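PDB 3BXP: putative lipase/esterase from Lactobacillus plantarum WCFS1, which probably hydrolyses carboxylic ester bonds as a serine esterase of the alpha/beta-hydrolase superfamily, its natural substrate not being established. Local coordinates for residues 37-42 against 92-97; 86-91 against 139-144. One frame throughout, in Å; residues are numbered along the deposited sequence. Where two conformers were deposited one is given.

Contact 1 of 2, residues 37-42 against 92-97; sequences IMIICP and ATIDWI
Ile-39 of strand 35-41 packs its side chain against Ile-94 and Ile-97 of helix 85-99, and its path can be traced outward atom by atom. From CB, which points at the helix, the short branch CG2 turns toward Thr-93 and comes no closer than 4.5 Å to that residue's CG2. The longer branch does most of the work. CG1 lies anti to the carbonyl carbon (chi1 -58°) and meets CD1 of Ile-97 at 3.5 Å; the chain then runs on extended, which carries CD1 in between two helix residues one turn apart. There Ile-39 CD1 sits 3.4 Å from Ile-97 CD1, a little inside the usual van der Waals separation, and 3.5 Å from Ile-94 CG1. The Ile-94 side chain crosses it at about a right angle, whereas Ile-97 meets it obliquely.

Two residues earlier on the same face of the strand, Ile-37 meets Ile-97 tip to tip: its CG1 lies anti to the backbone N (chi1 179°), and CD1 ends 4.1 Å from Ile-97 CG2. Ile-97 therefore serves both strand residues, giving its CD1 branch chiefly to Ile-39 and its CG2 to Ile-37. The segment axes are 10.7 Å apart and run nearly antiparallel, at 153°, as expected of a helix laid over the central sheet of an alpha/beta-hydrolase fold. Strand 110-116 supplies Ile-111 and Leu-113 alongside Ile-39.

Every touching residue is buried, and the hydroxyl of Thr-93 is satisfied within its own helix by Gln-89 O. With only aliphatic carbon in close contact between the two segments, strand and helix are held by shape and dispersion, and burial of this hydrocarbon surface is the likely source of stability.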
# COMPACT_ATOMS: atom_id res chain seq x y z
N ILE B 37 -4.19 21.02 11.97
CA ILE B 37 -3.48 20.56 13.16
C ILE B 37 -3.48 19.03 13.19
O ILE B 37 -4.50 18.36 12.91
CB ILE B 37 -4.16 21.15 14.48
CG1 ILE B 37 -3.49 20.69 15.79
CG2 ILE B 37 -5.65 20.76 14.59
CD1 ILE B 37 -3.58 21.70 16.89
N MSE B 38 -2.33 18.50 13.53
CA MSE B 38 -2.16 17.05 13.66
C MSE B 38 -1.96 16.71 15.11
O MSE B 38 -1.03 17.17 15.74
CB MSE B 38 -0.95 16.54 12.88
CG MSE B 38 -0.87 15.08 12.90
SE MSE B 38 0.54 14.43 11.71
CE MSE B 38 -0.20 15.05 10.00
N ILE B 39 -2.79 15.80 15.59
CA ILE B 39 -2.65 15.21 16.93
C ILE B 39 -1.99 13.84 16.85
O ILE B 39 -2.52 12.92 16.20
CB ILE B 39 -4.03 14.99 17.60
CG1 ILE B 39 -4.84 16.28 17.73
CG2 ILE B 39 -3.84 14.31 19.01
CD1 ILE B 39 -6.34 15.99 18.17
N ILE B 40 -0.85 13.73 17.50
CA ILE B 40 0.04 12.55 17.38
C ILE B 40 -0.10 11.68 18.64
O ILE B 40 0.12 12.16 19.79
CB ILE B 40 1.52 12.96 17.16
CG1 ILE B 40 1.74 13.66 15.82
CG2 ILE B 40 2.42 11.70 17.26
CD1 ILE B 40 3.09 14.41 15.74
N CYS B 41 -0.59 10.44 18.42
CA CYS B 41 -0.64 9.44 19.45
C CYS B 41 0.60 8.56 19.25
O CYS B 41 0.68 7.85 18.28
CB CYS B 41 -1.94 8.62 19.37
SG CYS B 41 -3.36 9.60 19.82
N PRO B 42 1.61 8.67 20.13
CA PRO B 42 2.90 7.98 19.95
C PRO B 42 2.84 6.45 20.02
O PRO B 42 1.83 5.86 20.52
CB PRO B 42 3.75 8.51 21.12
CG PRO B 42 3.05 9.72 21.62
CD PRO B 42 1.60 9.52 21.35
N ALA B 92 -11.20 14.47 24.61
CA ALA B 92 -10.95 15.64 25.44
C ALA B 92 -9.87 16.55 24.81
O ALA B 92 -9.92 17.76 24.97
CB ALA B 92 -10.58 15.23 26.86
N THR B 93 -8.92 15.95 24.10
CA THR B 93 -7.80 16.71 23.49
C THR B 93 -8.32 17.47 22.26
O THR B 93 -7.93 18.65 21.99
CB THR B 93 -6.62 15.76 23.13
OG1 THR B 93 -6.18 15.05 24.29
CG2 THR B 93 -5.44 16.54 22.53
N ILE B 94 -9.13 16.79 21.48
CA ILE B 94 -9.79 17.43 20.36
C ILE B 94 -10.64 18.62 20.89
O ILE B 94 -10.58 19.75 20.36
CB ILE B 94 -10.67 16.45 19.56
CG1 ILE B 94 -9.78 15.42 18.80
CG2 ILE B 94 -11.54 17.23 18.60
CD1 ILE B 94 -10.56 14.17 18.27
N ASP B 95 -11.41 18.38 21.93
CA ASP B 95 -12.19 19.46 22.56
C ASP B 95 -11.29 20.61 23.01
O ASP B 95 -11.49 21.78 22.68
CB ASP B 95 -12.95 18.89 23.73
CG ASP B 95 -13.91 19.86 24.36
OD1 ASP B 95 -13.42 20.82 24.93
OD2 ASP B 95 -15.13 19.64 24.36
N TRP B 96 -10.22 20.27 23.71
CA TRP B 96 -9.30 21.32 24.16
C TRP B 96 -8.75 22.16 22.98
O TRP B 96 -8.73 23.40 23.02
CB TRP B 96 -8.17 20.71 25.00
CG TRP B 96 -7.23 21.74 25.52
CD1 TRP B 96 -7.41 22.56 26.61
CD2 TRP B 96 -5.94 22.07 24.97
NE1 TRP B 96 -6.30 23.37 26.76
CE2 TRP B 96 -5.40 23.10 25.77
CE3 TRP B 96 -5.19 21.59 23.88
CZ2 TRP B 96 -4.13 23.65 25.52
CZ3 TRP B 96 -3.94 22.15 23.63
CH2 TRP B 96 -3.43 23.17 24.45
N ILE B 97 -8.39 21.49 21.90
CA ILE B 97 -7.89 22.18 20.71
C ILE B 97 -8.94 23.18 20.23
O ILE B 97 -8.59 24.29 19.87
CB ILE B 97 -7.49 21.18 19.60
CG1 ILE B 97 -6.16 20.48 19.98
CG2 ILE B 97 -7.42 21.86 18.23
CD1 ILE B 97 -5.86 19.20 19.26

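Contact 2 of 2, residues 86-91 against 139-144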
# COMPACT_ATOMS: atom_id res chain seq x y z
N ALA B 86 -8.27 6.02 27.02
CA ALA B 86 -7.53 6.67 25.93
C ALA B 86 -8.46 7.35 24.92
O ALA B 86 -8.10 8.39 24.39
CB ALA B 86 -6.57 5.69 25.22
N LEU B 87 -9.59 6.73 24.63
CA LEU B 87 -10.59 7.27 23.68
C LEU B 87 -11.20 8.60 24.19
O LEU B 87 -11.29 9.59 23.46
CB LEU B 87 -11.72 6.25 23.43
CG LEU B 87 -11.35 4.94 22.79
CD1 LEU B 87 -12.55 4.00 22.82
CD2 LEU B 87 -10.84 5.14 21.36
N GLN B 88 -11.51 8.63 25.49
CA GLN B 88 -12.04 9.83 26.18
C GLN B 88 -11.00 10.95 26.18
O GLN B 88 -11.31 12.10 25.89
CB GLN B 88 -12.55 9.44 27.59
CG GLN B 88 -13.73 8.48 27.50
CD GLN B 88 -14.08 7.68 28.76
OE1 GLN B 88 -13.32 7.52 29.70
NE2 GLN B 88 -15.27 7.10 28.73
N GLN B 89 -9.74 10.58 26.43
CA GLN B 89 -8.63 11.56 26.43
C GLN B 89 -8.37 12.15 25.05
O GLN B 89 -8.09 13.33 24.92
CB GLN B 89 -7.36 10.90 26.93
CG GLN B 89 -7.41 10.45 28.38
CD GLN B 89 -6.24 9.55 28.79
OE1 GLN B 89 -5.60 8.84 27.98
NE2 GLN B 89 -5.96 9.56 30.10
N LEU B 90 -8.49 11.33 24.02
CA LEU B 90 -8.30 11.80 22.66
C LEU B 90 -9.50 12.74 22.34
O LEU B 90 -9.31 13.81 21.79
CB LEU B 90 -8.22 10.63 21.70
CG LEU B 90 -8.08 10.91 20.20
CD1 LEU B 90 -7.08 12.06 19.88
CD2 LEU B 90 -7.69 9.61 19.47
N GLY B 91 -10.70 12.34 22.72
CA GLY B 91 -11.84 13.23 22.61
C GLY B 91 -11.69 14.56 23.36
O GLY B 91 -12.09 15.63 22.86
N TYR B 139 -19.29 5.27 24.91
CA TYR B 139 -17.91 5.54 25.40
C TYR B 139 -17.79 7.00 25.83
O TYR B 139 -16.69 7.54 26.06
CB TYR B 139 -16.86 5.16 24.33
CG TYR B 139 -16.78 3.65 24.17
CD1 TYR B 139 -16.25 2.84 25.17
CD2 TYR B 139 -17.22 3.05 23.03
CE1 TYR B 139 -16.20 1.47 25.04
CE2 TYR B 139 -17.17 1.69 22.87
CZ TYR B 139 -16.67 0.89 23.88
OH TYR B 139 -16.60 -0.49 23.73
N HIS B 140 -18.96 7.62 25.94
CA HIS B 140 -19.09 8.92 26.54
C HIS B 140 -18.34 9.99 25.79
O HIS B 140 -17.76 10.85 26.43
CB HIS B 140 -18.58 8.86 27.99
CG HIS B 140 -19.25 7.79 28.82
ND1 HIS B 140 -20.44 8.00 29.48
CD2 HIS B 140 -18.91 6.50 29.06
CE1 HIS B 140 -20.80 6.89 30.10
NE2 HIS B 140 -19.89 5.97 29.86
N LEU B 141 -18.36 9.94 24.45
CA LEU B 141 -17.58 10.85 23.59
C LEU B 141 -18.44 12.03 23.15
O LEU B 141 -17.98 12.97 22.48
CB LEU B 141 -17.02 10.16 22.34
CG LEU B 141 -16.03 9.02 22.48
CD1 LEU B 141 -15.44 8.59 21.10
CD2 LEU B 141 -14.96 9.34 23.53
N ASP B 142 -19.71 11.96 23.49
CA ASP B 142 -20.66 12.99 23.08
C ASP B 142 -20.66 14.14 24.09
O ASP B 142 -21.44 15.07 23.99
CB ASP B 142 -22.06 12.39 22.86
CG ASP B 142 -22.56 11.59 24.05
OD1 ASP B 142 -21.97 11.68 25.15
OD2 ASP B 142 -23.58 10.88 23.88
N HIS B 143 -19.76 14.06 25.06
CA HIS B 143 -19.54 15.13 26.00
C HIS B 143 -18.51 16.13 25.44
O HIS B 143 -18.31 17.23 25.97
CB HIS B 143 -19.12 14.52 27.34
CG HIS B 143 -20.18 13.64 27.93
ND1 HIS B 143 -20.87 12.70 27.18
CD2 HIS B 143 -20.71 13.58 29.18
CE1 HIS B 143 -21.76 12.09 27.95
NE2 HIS B 143 -21.67 12.60 29.17
N TYR B 144 -17.86 15.77 24.34
CA TYR B 144 -16.76 16.58 23.84
C TYR B 144 -17.10 17.20 22.50
O TYR B 144 -17.75 16.61 21.68
CB TYR B 144 -15.51 15.71 23.63
CG TYR B 144 -15.11 14.92 24.84
CD1 TYR B 144 -14.66 15.55 25.97
CD2 TYR B 144 -15.17 13.54 24.82
CE1 TYR B 144 -14.30 14.82 27.08
CE2 TYR B 144 -14.80 12.81 25.89
CZ TYR B 144 -14.37 13.45 27.04
OH TYR B 144 -14.02 12.68 28.14
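Gln-88 and Tyr-144 meet across a junction between helix 85-99 and the connection that follows helix 133-138, in what is evidently an alpha/beta-hydrolase fold. Helix 133-138 ends in a Schellman motif with His-140, at positive phi, as the C-prime residue; a type I beta turn from Leu-141 to Tyr-144 follows.

The ring of Tyr-144 lies against the helix backbone. One face covers Gly-91, whose carbonyl carbon stands 3.7 Å above the ring plane, offset toward the rim. Farther along the ring, CZ comes 3.5 Å from Gln-88 O, an approach oblique to the ring, while OH is hydrogen-bonded to Thr-11 OG1 outside the junction. Glycine suits this place: a CB at Gly-91 would clash with Tyr-144 CD2. Were Tyr-144 replaced by an alanine, the backbone at Gly-91 would probably lose the ring that covers it, and the Thr-11 hydroxyl would lose this partner.

Gln-88 extends from beside the Tyr-144 hydroxyl to the Schellman turn. Its CG is anti to the carbonyl carbon (chi1 -64°) and the chain continues extended, which brings the amide beside His-140, the two side chains pointing the same way with amide and ring planes 67° apart. Gln-88 NE2 lies 3.7 Å from the ring carbon CD2 of His-140, a van der Waals contact rather than a hydrogen bond.

Leu-141 packs its CD2 against the helix backbone, 3.7 Å from Leu-87 O, and Leu-87 CD1 comes loosely near Tyr-139 CG, at 4.5 Å; the Tyr-139 hydroxyl is hydrogen-bonded to Asp-177 OD2. The one hydrogen bond between the segments runs from Gln-88 NE2 to Tyr-139 O: 3.1 Å long and nearly straight at 166°, it keeps the acceptor almost in the amide plane of Gln-88, yet the donor stands well above the carbonyl plane of Tyr-139.

In the fold
Contacts 1 and 2 use successive parts of helix 85-99, and their centres lie about 12 Å apart. Contact 1 fixes the helix to the sheet, its centre about 8 Å from that of the chain; contact 2, at about 14 Å, covers the helix farther out. They touch directly: Asp-95 OD2 is 3.5 Å from Tyr-144 CA, Ala-92 CB is 3.7 Å from Tyr-144 CE1, and Ile-39 CG2 is 4.0 Å from Leu-90 CD1. Asp-95 OD2 is also hydrogen-bonded to Gln-145 N, just beyond 139-144. Strand 110-116, paired with 35-41, leads to Ser-117 in a GxSxG pattern consistent with a nucleophile elbow. A bound buffer molecule, EPE, lies about 9 Å from the Gln-88 side chain.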